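PDB 3KYA: putative phosphatase from Bacteroides thetaiotaomicron, which is of unproven function but binds zinc ions and joins an immunoglobulin-like IPT/TIG domain to a larger domain of antiparallel sheets, probably a beta-propeller. Local coordinates for residues Val18-Phe23 and Ile80-Gly85; Lys33-Gly38 and Ser64-Cys69; Thr182-Arg187 and Val209-Asp214; Pro221-Ile226 and Leu242-Lys247. One frame throughout, in Å; residues are numbered along the deposited sequence.

Two pairs of contacts sit on opposite sides of the chain's centre. Contacts 1 and 2 share the IPT/TIG domain: contact 2 pairs neighbouring strands within a sheet, contact 1 packs strand 19-28 face to face on strand 80-84, and strand 33-39 adjoins strand 19-28. Both are buried, but contact 1 is held by apolar side chains whereas contact 2 adds regular backbone hydrogen bonds. Contacts 3 and 4 meet through the neighbouring strands 206-211 and 220-227 of a four-stranded antiparallel sheet. Contact 4 is buried backbone pairing broken by bulges; contact 3, only partly buried, joins a loop to a strand end with an ion pair, a water and a tyrosine ring.

Contact 1: residues Val18-Phe23 and Ile80-Gly85; sequences VAISDF and IEITVG. With ZN (zinc ion), chain B; EDO (1,2-ethanediol), chain E.
Ile80 lays its CD1 methyl over one face of the Phe23 ring, a CH-pi contact with the methyl 3.8 Å from the ring centroid and 14° off the normal. Phe23 presents that face with CG lodged between its own backbone N and carbonyl carbon (chi1 52°). The second branch of Ile80 is used too: CG2 meets Ile20 CD1 at 3.9 Å. Glu81 turns away from Val18-Phe23. Ile82 comes back to the inside and sets CD1 against CD1 of Ile20, though Ile82 has two modelled positions and the closeness of this approach is doubtful. Thr83 again points away, and Val84 ends the row with CG2 3.9 Å from Val18 CG2.

Inward side chains alternate as in any strand; the 8.8 Å between the axes of strands 19-23 and 80-84, which run at 139°, is that of facing strands in a beta sandwich, as expected of an E-set domain. Beyond the apolar interface Asp22 OD2 binds a zinc ion at 2.2 Å, while its OD1 has a salt bridge to Lys26. Strand 33-39, beside strand 19-28, sends Ile36 against Ile20, Ile80 and Ile82, and strand 91-94, next to strand 80-84, reaches Val18 through Val91 and Thr93.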
# COMPACT_ATOMS: atom_id res chain seq x y z
N VAL A 18 5.19 39.70 16.01
CA VAL A 18 5.48 38.43 15.38
C VAL A 18 4.34 38.30 14.37
O VAL A 18 3.19 38.64 14.68
CB VAL A 18 5.47 37.25 16.36
CG1 VAL A 18 5.55 35.93 15.61
CG2 VAL A 18 6.62 37.38 17.34
N ALA A 19 4.66 37.83 13.17
CA ALA A 19 3.65 37.68 12.13
C ALA A 19 3.71 36.31 11.49
O ALA A 19 4.77 35.73 11.38
CB ALA A 19 3.83 38.77 11.06
N ILE A 20 2.54 35.79 11.11
CA ILE A 20 2.41 34.58 10.32
C ILE A 20 1.78 35.01 8.99
O ILE A 20 0.67 35.55 8.99
CB ILE A 20 1.52 33.53 10.99
CG1 ILE A 20 2.21 33.01 12.25
CG2 ILE A 20 1.21 32.40 10.00
CD1 ILE A 20 1.35 32.05 13.07
N SER A 21 2.47 34.77 7.88
CA SER A 21 1.99 35.19 6.56
C SER A 21 1.39 34.07 5.72
O SER A 21 0.58 34.33 4.83
CB SER A 21 3.14 35.80 5.77
OG SER A 21 4.19 34.85 5.63
N ASP A 22 1.76 32.82 6.00
CA ASP A 22 1.35 31.71 5.17
C ASP A 22 1.77 30.41 5.85
O ASP A 22 2.56 30.42 6.78
CB ASP A 22 2.06 31.82 3.81
CG ASP A 22 1.39 31.04 2.69
OD1 ASP A 22 0.36 30.37 2.91
OD2 ASP A 22 1.90 31.13 1.55
N PHE A 23 1.21 29.30 5.39
CA PHE A 23 1.62 27.99 5.86
C PHE A 23 1.30 26.97 4.79
O PHE A 23 0.44 27.20 3.93
CB PHE A 23 0.98 27.62 7.22
CG PHE A 23 -0.52 27.76 7.26
CD1 PHE A 23 -1.34 26.72 6.86
CD2 PHE A 23 -1.11 28.93 7.72
CE1 PHE A 23 -2.73 26.86 6.88
CE2 PHE A 23 -2.49 29.08 7.75
CZ PHE A 23 -3.31 28.03 7.34
N ILE A 80 -3.88 28.60 14.39
CA ILE A 80 -2.43 28.54 14.62
C ILE A 80 -2.00 29.71 15.48
O ILE A 80 -2.20 30.87 15.10
CB ILE A 80 -1.66 28.55 13.29
CG1 ILE A 80 -2.08 27.36 12.44
CG2 ILE A 80 -0.17 28.51 13.54
CD1 ILE A 80 -1.56 27.37 11.03
N GLU A 81 -1.44 29.42 16.65
CA GLU A 81 -1.01 30.45 17.58
C GLU A 81 0.45 30.19 17.91
O GLU A 81 0.84 29.03 18.14
CB GLU A 81 -1.89 30.44 18.84
CG GLU A 81 -1.58 31.51 19.88
CD GLU A 81 -2.28 31.26 21.21
OE1 GLU A 81 -3.52 31.39 21.28
OE2 GLU A 81 -1.58 30.96 22.20
N ILE A 82 1.26 31.25 17.87
CA ILE A 82 2.69 31.15 18.13
C ILE A 82 3.08 32.20 19.15
O ILE A 82 2.60 33.33 19.10
CB ILE A 82 3.53 31.35 16.85
CG1 ILE A 82 3.23 30.25 15.82
CG2 ILE A 82 5.03 31.35 17.16
CD1 ILE A 82 4.07 30.36 14.56
N THR A 83 3.94 31.80 20.08
CA THR A 83 4.48 32.69 21.10
C THR A 83 5.99 32.57 21.02
O THR A 83 6.53 31.46 21.10
CB THR A 83 4.01 32.37 22.52
OG1 THR A 83 2.59 32.47 22.60
CG2 THR A 83 4.65 33.34 23.56
N VAL A 84 6.66 33.69 20.81
CA VAL A 84 8.11 33.76 20.73
C VAL A 84 8.58 34.56 21.94
O VAL A 84 8.01 35.60 22.26
CB VAL A 84 8.57 34.43 19.42
CG1 VAL A 84 10.12 34.35 19.28
CG2 VAL A 84 7.88 33.79 18.22
N GLY A 85 9.61 34.05 22.62
CA GLY A 85 10.13 34.71 23.81
C GLY A 85 9.46 34.26 25.09
O GLY A 85 8.51 33.47 25.07
ZN ZN B . 3.44 32.64 1.09
C1 EDO E . 1.22 29.41 21.49
O1 EDO E . 0.95 30.74 21.95
C2 EDO E . 1.98 28.63 22.56
O2 EDO E . 1.17 28.41 23.72

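Contact 2: residues Lys33-Gly38 and Ser64-Cys69; sequences KLLIYG and STYVYC
Leu34 with Cys69 and Ile36 with Val67 are hydrogen-bonded pairs of the antiparallel strands 33-38 and 66-69, whose axes approach to 4.6 Å, each pair closed by two N-H...O bonds, with Leu34 N to Cys69 O almost straight at 177° and Gly38 N extending the pairing to Thr65 O at 2.9 Å, but from 45° above that carbonyl plane.

Leu35, Tyr37, Tyr66 and Tyr68 share one face of the sheet. Leu35 CD1 stands over the centre of the Tyr68 ring, 3.8 Å from the centroid, in a CH-pi contact, and the same methyl meets Tyr66 CB at 3.8 Å. With its CG opposite the backbone N (chi1 172°), Leu35 leans across toward that ring. On the other side of the sheet, Cys69 SG lies 4.0 Å from both Leu34 CD2 and Ile36 CD1, among apolar neighbours that include Ile52.

The far end of Tyr68 belongs to the dimer: its OH is hydrogen-bonded to Asp338 of the second subunit, and its ring meets Tyr350 of that subunit edge to face. Were Tyr68 an alanine, Leu35 CD1 would probably lose its aromatic cover and Asp338 of the second subunit would be left without its hydroxyl mate.

The two faces thus differ in chemistry. Leu34, Ile36, Val67 and Cys69 offer aliphatic carbon and sulfur to the sandwich interior, whereas the aromatic face, with Tyr37 against Asp340 of the second subunit, combines apolar packing with a polar anchor suited to a subunit interface.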
# COMPACT_ATOMS: atom_id res chain seq x y z
N LYS A 33 3.75 17.13 8.90
CA LYS A 33 4.76 18.16 9.08
C LYS A 33 4.19 19.45 8.46
O LYS A 33 3.77 19.45 7.29
CB LYS A 33 6.05 17.74 8.42
CG LYS A 33 7.26 18.54 8.77
CD LYS A 33 8.54 17.82 8.31
CE LYS A 33 8.80 16.53 9.11
NZ LYS A 33 10.12 15.86 8.81
N LEU A 34 4.18 20.53 9.23
CA LEU A 34 3.65 21.82 8.80
C LEU A 34 4.74 22.90 8.79
O LEU A 34 5.49 23.05 9.77
CB LEU A 34 2.50 22.25 9.72
CG LEU A 34 1.84 23.61 9.48
CD1 LEU A 34 1.03 23.58 8.17
CD2 LEU A 34 0.96 23.97 10.68
N LEU A 35 4.79 23.65 7.70
CA LEU A 35 5.73 24.73 7.51
C LEU A 35 4.97 26.05 7.64
O LEU A 35 4.01 26.29 6.90
CB LEU A 35 6.40 24.63 6.12
CG LEU A 35 7.29 25.78 5.65
CD1 LEU A 35 8.42 26.07 6.64
CD2 LEU A 35 7.87 25.54 4.23
N ILE A 36 5.39 26.87 8.59
CA ILE A 36 4.75 28.16 8.85
C ILE A 36 5.70 29.29 8.48
O ILE A 36 6.83 29.37 8.98
CB ILE A 36 4.32 28.30 10.35
CG1 ILE A 36 3.33 27.20 10.75
CG2 ILE A 36 3.71 29.68 10.60
CD1 ILE A 36 3.19 27.04 12.29
N TYR A 37 5.25 30.17 7.58
CA TYR A 37 6.03 31.34 7.17
C TYR A 37 5.62 32.59 7.93
O TYR A 37 4.44 32.77 8.27
CB TYR A 37 5.82 31.63 5.68
CG TYR A 37 6.43 30.65 4.72
CD1 TYR A 37 7.77 30.73 4.39
CD2 TYR A 37 5.67 29.64 4.13
CE1 TYR A 37 8.35 29.85 3.50
CE2 TYR A 37 6.24 28.75 3.22
CZ TYR A 37 7.59 28.86 2.91
OH TYR A 37 8.20 28.00 2.02
N GLY A 38 6.57 33.47 8.18
CA GLY A 38 6.28 34.70 8.89
C GLY A 38 7.49 35.57 9.17
O GLY A 38 8.44 35.61 8.39
N SER A 64 13.93 32.17 11.85
CA SER A 64 13.67 33.60 11.60
C SER A 64 12.37 33.90 10.85
O SER A 64 11.47 34.55 11.39
CB SER A 64 14.86 34.20 10.85
OG SER A 64 16.08 33.78 11.45
N THR A 65 12.28 33.45 9.60
CA THR A 65 11.07 33.64 8.80
C THR A 65 10.26 32.38 8.56
O THR A 65 9.27 32.43 7.83
CB THR A 65 11.44 34.27 7.45
OG1 THR A 65 12.40 33.44 6.78
CG2 THR A 65 12.00 35.63 7.67
N TYR A 66 10.64 31.26 9.17
CA TYR A 66 9.82 30.05 9.07
C TYR A 66 9.99 29.15 10.29
O TYR A 66 11.02 29.19 10.96
CB TYR A 66 10.11 29.26 7.78
CG TYR A 66 11.49 28.66 7.65
CD1 TYR A 66 11.76 27.39 8.16
CD2 TYR A 66 12.50 29.31 6.94
CE1 TYR A 66 13.02 26.81 8.04
CE2 TYR A 66 13.78 28.72 6.80
CZ TYR A 66 14.02 27.46 7.36
OH TYR A 66 15.25 26.86 7.25
N VAL A 67 8.95 28.39 10.57
CA VAL A 67 8.95 27.40 11.64
C VAL A 67 8.35 26.12 11.12
O VAL A 67 7.31 26.14 10.45
CB VAL A 67 8.12 27.86 12.87
CG1 VAL A 67 8.08 26.75 13.95
CG2 VAL A 67 8.69 29.14 13.46
N TYR A 68 8.99 24.99 11.44
CA TYR A 68 8.46 23.68 11.12
C TYR A 68 7.94 23.06 12.42
O TYR A 68 8.61 23.16 13.45
CB TYR A 68 9.51 22.73 10.58
CG TYR A 68 9.86 22.87 9.13
CD1 TYR A 68 9.07 22.29 8.15
CD2 TYR A 68 11.02 23.53 8.74
CE1 TYR A 68 9.41 22.39 6.80
CE2 TYR A 68 11.37 23.63 7.39
CZ TYR A 68 10.56 23.06 6.43
OH TYR A 68 10.91 23.16 5.10
N CYS A 69 6.76 22.45 12.34
CA CYS A 69 6.18 21.76 13.49
C CYS A 69 5.34 20.57 13.02
O CYS A 69 5.13 20.36 11.81
CB CYS A 69 5.32 22.73 14.30
SG CYS A 69 3.83 23.28 13.43

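Contact 3: residues Thr182-Arg187 and Val209-Asp214; sequences TIPTNR and VAIDYD. With EDO (1,2-ethanediol), chain C.
Pro184 lies over one face of the Tyr213 ring, its CG 4.0 Å from the centroid and shifted toward the rim, in a CH-pi contact. Beside it, Ile211 pushes CD1 into a pocket of three residues: Ile183 CG2 at 3.6 Å, Thr185 CG2 at 3.8 Å and Pro184 CD. Ile211 reaches them with CG1 between its backbone N and carbonyl carbon (chi1 69°). At the other end Asp212 N is hydrogen-bonded to Arg187 O at 2.9 Å, and the two side chains run alongside, pointing the same way. Their guanidinium and carboxylate planes are stacked, 20° apart. Asp212 OD2 therefore sits above the guanidinium, 3.5 Å from Arg187 NH2, a salt bridge of charges with no N-H aimed at it.

A 1,2-ethanediol, probably from the crystallisation liquor, spans this pair: its O1 donates to Asp212 OD2 and accepts from Arg187 NH2. A water joins Thr185 OG1 to Asp212 O. The same OG1 accepts from Arg187 N at 3.1 Å, an ST turn within the loop. With a glycine in place of Tyr213, Pro184 would probably lose the flat surface it rests on, and the loop would be less firmly held there.

Further out, Asp159 has a salt bridge to Arg187 NE, and Arg189 shares Asp212 OD2. The loop thus lies against the end of strand 206-211, whose Ile211 is flanked by Ile188 of strand 188-193 and Tyr224 of strand 220-227, the latter also touching Pro184.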
# COMPACT_ATOMS: atom_id res chain seq x y z
N THR A 182 -31.00 -24.49 29.30
CA THR A 182 -31.05 -25.84 28.75
C THR A 182 -29.78 -26.22 27.97
O THR A 182 -29.60 -27.39 27.66
CB THR A 182 -32.30 -26.09 27.86
OG1 THR A 182 -32.24 -25.27 26.69
CG2 THR A 182 -33.58 -25.79 28.63
N ILE A 183 -28.92 -25.25 27.65
CA ILE A 183 -27.65 -25.56 26.93
C ILE A 183 -26.72 -26.27 27.92
O ILE A 183 -26.58 -25.85 29.07
CB ILE A 183 -27.04 -24.30 26.27
CG1 ILE A 183 -27.97 -23.85 25.13
CG2 ILE A 183 -25.65 -24.58 25.71
CD1 ILE A 183 -27.45 -22.67 24.30
N PRO A 184 -26.09 -27.38 27.49
CA PRO A 184 -25.28 -28.23 28.37
C PRO A 184 -23.85 -27.79 28.65
O PRO A 184 -23.08 -28.57 29.23
CB PRO A 184 -25.25 -29.56 27.62
CG PRO A 184 -25.42 -29.22 26.22
CD PRO A 184 -26.22 -27.96 26.14
N THR A 185 -23.49 -26.58 28.26
CA THR A 185 -22.14 -26.11 28.46
C THR A 185 -22.10 -24.59 28.48
O THR A 185 -23.07 -23.93 28.06
CB THR A 185 -21.22 -26.58 27.30
OG1 THR A 185 -19.89 -26.10 27.51
CG2 THR A 185 -21.73 -26.07 25.97
N ASN A 186 -20.99 -24.05 28.98
CA ASN A 186 -20.78 -22.60 28.99
C ASN A 186 -19.85 -22.17 27.83
O ASN A 186 -19.47 -20.99 27.73
CB ASN A 186 -20.29 -22.10 30.36
CG ASN A 186 -18.94 -22.67 30.78
OD1 ASN A 186 -18.20 -23.23 29.98
ND2 ASN A 186 -18.60 -22.49 32.04
N ARG A 187 -19.52 -23.12 26.95
CA ARG A 187 -18.67 -22.85 25.80
C ARG A 187 -19.53 -22.41 24.61
O ARG A 187 -19.82 -23.21 23.71
CB ARG A 187 -17.84 -24.08 25.43
CG ARG A 187 -16.93 -24.60 26.55
CD ARG A 187 -15.83 -25.47 25.98
NE ARG A 187 -14.96 -24.65 25.14
CZ ARG A 187 -14.07 -25.12 24.26
NH1 ARG A 187 -13.92 -26.41 24.09
NH2 ARG A 187 -13.35 -24.27 23.55
N VAL A 209 -27.34 -20.14 17.53
CA VAL A 209 -26.23 -20.17 18.46
C VAL A 209 -25.45 -21.48 18.43
O VAL A 209 -26.02 -22.56 18.67
CB VAL A 209 -26.74 -19.96 19.90
CG1 VAL A 209 -25.59 -20.04 20.90
CG2 VAL A 209 -27.49 -18.64 20.01
N ALA A 210 -24.14 -21.38 18.15
CA ALA A 210 -23.24 -22.53 18.12
C ALA A 210 -22.53 -22.71 19.47
O ALA A 210 -22.09 -21.73 20.09
CB ALA A 210 -22.19 -22.38 16.96
N ILE A 211 -22.40 -23.96 19.92
CA ILE A 211 -21.74 -24.28 21.18
C ILE A 211 -20.70 -25.38 20.95
O ILE A 211 -20.81 -26.14 20.00
CB ILE A 211 -22.74 -24.70 22.29
CG1 ILE A 211 -23.38 -26.06 21.98
CG2 ILE A 211 -23.80 -23.61 22.49
CD1 ILE A 211 -24.17 -26.63 23.12
N ASP A 212 -19.71 -25.46 21.84
CA ASP A 212 -18.54 -26.38 21.72
C ASP A 212 -18.65 -27.45 22.81
O ASP A 212 -18.29 -27.21 23.96
CB ASP A 212 -17.25 -25.57 21.86
CG ASP A 212 -16.02 -26.27 21.27
OD1 ASP A 212 -15.99 -27.51 21.23
OD2 ASP A 212 -15.09 -25.54 20.85
N TYR A 213 -19.13 -28.63 22.44
CA TYR A 213 -19.44 -29.66 23.42
C TYR A 213 -19.21 -31.07 22.87
O TYR A 213 -19.35 -31.30 21.68
CB TYR A 213 -20.91 -29.46 23.83
CG TYR A 213 -21.49 -30.43 24.84
CD1 TYR A 213 -21.06 -30.44 26.16
CD2 TYR A 213 -22.53 -31.30 24.48
CE1 TYR A 213 -21.60 -31.32 27.09
CE2 TYR A 213 -23.07 -32.18 25.40
CZ TYR A 213 -22.61 -32.19 26.70
OH TYR A 213 -23.15 -33.06 27.61
N ASP A 214 -18.81 -31.98 23.76
CA ASP A 214 -18.58 -33.39 23.41
C ASP A 214 -18.95 -34.36 24.55
O ASP A 214 -18.43 -35.48 24.61
CB ASP A 214 -17.12 -33.60 22.98
CG ASP A 214 -16.14 -33.40 24.12
OD1 ASP A 214 -16.58 -33.21 25.27
OD2 ASP A 214 -14.92 -33.44 23.86
C1 EDO C . -11.93 -27.07 20.43
O1 EDO C . -12.61 -26.04 21.17
C2 EDO C . -12.76 -28.35 20.41
O2 EDO C . -13.84 -28.25 19.48
O HOH W 1 -18.19 -28.14 26.42

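Contact 4: residues Pro221-Ile226 and Leu242-Lys247; sequences PSVYII and LIAAYK
Pro221 to Ile225 and Leu242 to Tyr246 form an antiparallel pair interrupted by two classic beta bulges, at the edge of a four-stranded sheet consistent with a propeller blade.

The backbone bonds mark the bulges. Ser222 N and Val223 N both donate to Ala244 O, at 2.9 and 3.0 Å, each tilted from the carbonyl plane. Val223 O accepts from Ile243 N and, on a lone pair, from Ala244 N at 3.2 Å. Two carbonyl oxygens thus hold four N-H groups.

On one apolar face Leu242 sets CD1 over the Tyr224 ring in a CH-pi contact, offset toward its rim, and 3.6 Å from Pro221 CB, the Leu242 and Pro221 side chains crossing at about a right angle; Leu242 has two conformers, so this fit is less certain. Ala245 CB rests 3.7 Å from Pro221 CA. On the other face Val223 and Ala244 sit together, their CB atoms 4.2 Å apart, with Phe263 of strand 261-265 packed on both. Helix 276-284 covers Ile225 and Ile243.

At the strand end, with OG anti to its own carbonyl carbon (chi1 -64°), Ser222 turns the hydroxyl to Tyr246 N, accepting at 3.1 Å, and donates to a water, which donates to Lys247 O.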
# COMPACT_ATOMS: atom_id res chain seq x y z
N PRO A 221 -24.82 -31.94 21.22
CA PRO A 221 -25.33 -30.69 20.63
C PRO A 221 -24.27 -29.77 20.04
O PRO A 221 -23.16 -29.65 20.58
CB PRO A 221 -26.01 -30.03 21.82
CG PRO A 221 -26.60 -31.20 22.55
CD PRO A 221 -25.59 -32.31 22.42
N SER A 222 -24.61 -29.17 18.90
CA SER A 222 -23.75 -28.23 18.19
C SER A 222 -24.40 -26.87 17.98
O SER A 222 -23.75 -25.85 18.20
CB SER A 222 -23.38 -28.80 16.83
OG SER A 222 -22.61 -29.98 16.98
N VAL A 223 -25.65 -26.86 17.52
CA VAL A 223 -26.35 -25.61 17.20
C VAL A 223 -27.80 -25.57 17.71
O VAL A 223 -28.58 -26.51 17.52
CB VAL A 223 -26.39 -25.35 15.67
CG1 VAL A 223 -26.91 -23.93 15.36
CG2 VAL A 223 -25.00 -25.60 15.00
N TYR A 224 -28.15 -24.45 18.35
CA TYR A 224 -29.50 -24.19 18.82
C TYR A 224 -30.10 -23.02 18.06
O TYR A 224 -29.38 -22.18 17.49
CB TYR A 224 -29.51 -23.88 20.33
CG TYR A 224 -29.18 -25.06 21.22
CD1 TYR A 224 -27.86 -25.42 21.47
CD2 TYR A 224 -30.18 -25.81 21.82
CE1 TYR A 224 -27.55 -26.50 22.30
CE2 TYR A 224 -29.87 -26.90 22.64
CZ TYR A 224 -28.56 -27.23 22.87
OH TYR A 224 -28.24 -28.31 23.68
N ILE A 225 -31.43 -22.95 18.08
CA ILE A 225 -32.18 -21.87 17.45
C ILE A 225 -33.13 -21.26 18.49
O ILE A 225 -33.88 -21.99 19.15
CB ILE A 225 -32.89 -22.36 16.16
CG1 ILE A 225 -33.33 -21.17 15.31
CG2 ILE A 225 -34.08 -23.32 16.48
CD1 ILE A 225 -33.71 -21.54 13.87
N ILE A 226 -33.09 -19.93 18.63
CA ILE A 226 -33.87 -19.19 19.63
C ILE A 226 -34.83 -18.22 18.94
O ILE A 226 -34.41 -17.34 18.21
CB ILE A 226 -32.96 -18.38 20.57
CG1 ILE A 226 -31.91 -19.29 21.21
CG2 ILE A 226 -33.79 -17.67 21.66
CD1 ILE A 226 -30.90 -18.58 22.09
N LEU A 242 -33.03 -27.47 19.76
CA LEU A 242 -31.79 -28.06 19.26
C LEU A 242 -32.00 -28.32 17.78
O LEU A 242 -32.96 -29.00 17.39
CB LEU A 242 -31.48 -29.36 20.00
CG LEU A 242 -30.23 -30.13 19.58
CD1 LEU A 242 -28.96 -29.30 19.83
CD2 LEU A 242 -30.16 -31.48 20.31
N ILE A 243 -31.11 -27.78 16.93
CA ILE A 243 -31.27 -27.96 15.49
C ILE A 243 -30.19 -28.86 14.85
O ILE A 243 -30.42 -29.42 13.78
CB ILE A 243 -31.34 -26.58 14.77
CG1 ILE A 243 -31.99 -26.70 13.40
CG2 ILE A 243 -29.95 -25.94 14.67
CD1 ILE A 243 -32.20 -25.37 12.70
N ALA A 244 -29.04 -29.00 15.50
CA ALA A 244 -27.96 -29.86 14.99
C ALA A 244 -27.08 -30.37 16.13
O ALA A 244 -26.73 -29.62 17.04
CB ALA A 244 -27.13 -29.14 13.94
N ALA A 245 -26.73 -31.65 16.06
CA ALA A 245 -25.88 -32.28 17.05
C ALA A 245 -24.88 -33.25 16.41
O ALA A 245 -25.29 -34.24 15.80
CB ALA A 245 -26.72 -33.04 18.08
N TYR A 246 -23.59 -32.92 16.53
CA TYR A 246 -22.51 -33.83 16.14
C TYR A 246 -21.53 -33.83 17.32
O TYR A 246 -21.58 -34.72 18.17
CB TYR A 246 -21.87 -33.48 14.80
CG TYR A 246 -20.80 -34.49 14.43
CD1 TYR A 246 -21.15 -35.80 14.07
CD2 TYR A 246 -19.45 -34.17 14.48
CE1 TYR A 246 -20.20 -36.75 13.76
CE2 TYR A 246 -18.48 -35.12 14.16
CZ TYR A 246 -18.86 -36.41 13.80
OH TYR A 246 -17.92 -37.36 13.48
N LYS A 247 -20.66 -32.82 17.37
CA LYS A 247 -19.74 -32.57 18.48
C LYS A 247 -18.70 -31.53 18.09
O LYS A 247 -18.44 -31.32 16.91
CB LYS A 247 -18.98 -33.83 18.94
CG LYS A 247 -18.08 -34.46 17.90
CD LYS A 247 -17.33 -35.67 18.48
CE LYS A 247 -16.54 -36.37 17.41
NZ LYS A 247 -15.77 -37.54 17.93
O HOH W 2 -20.39 -30.08 15.15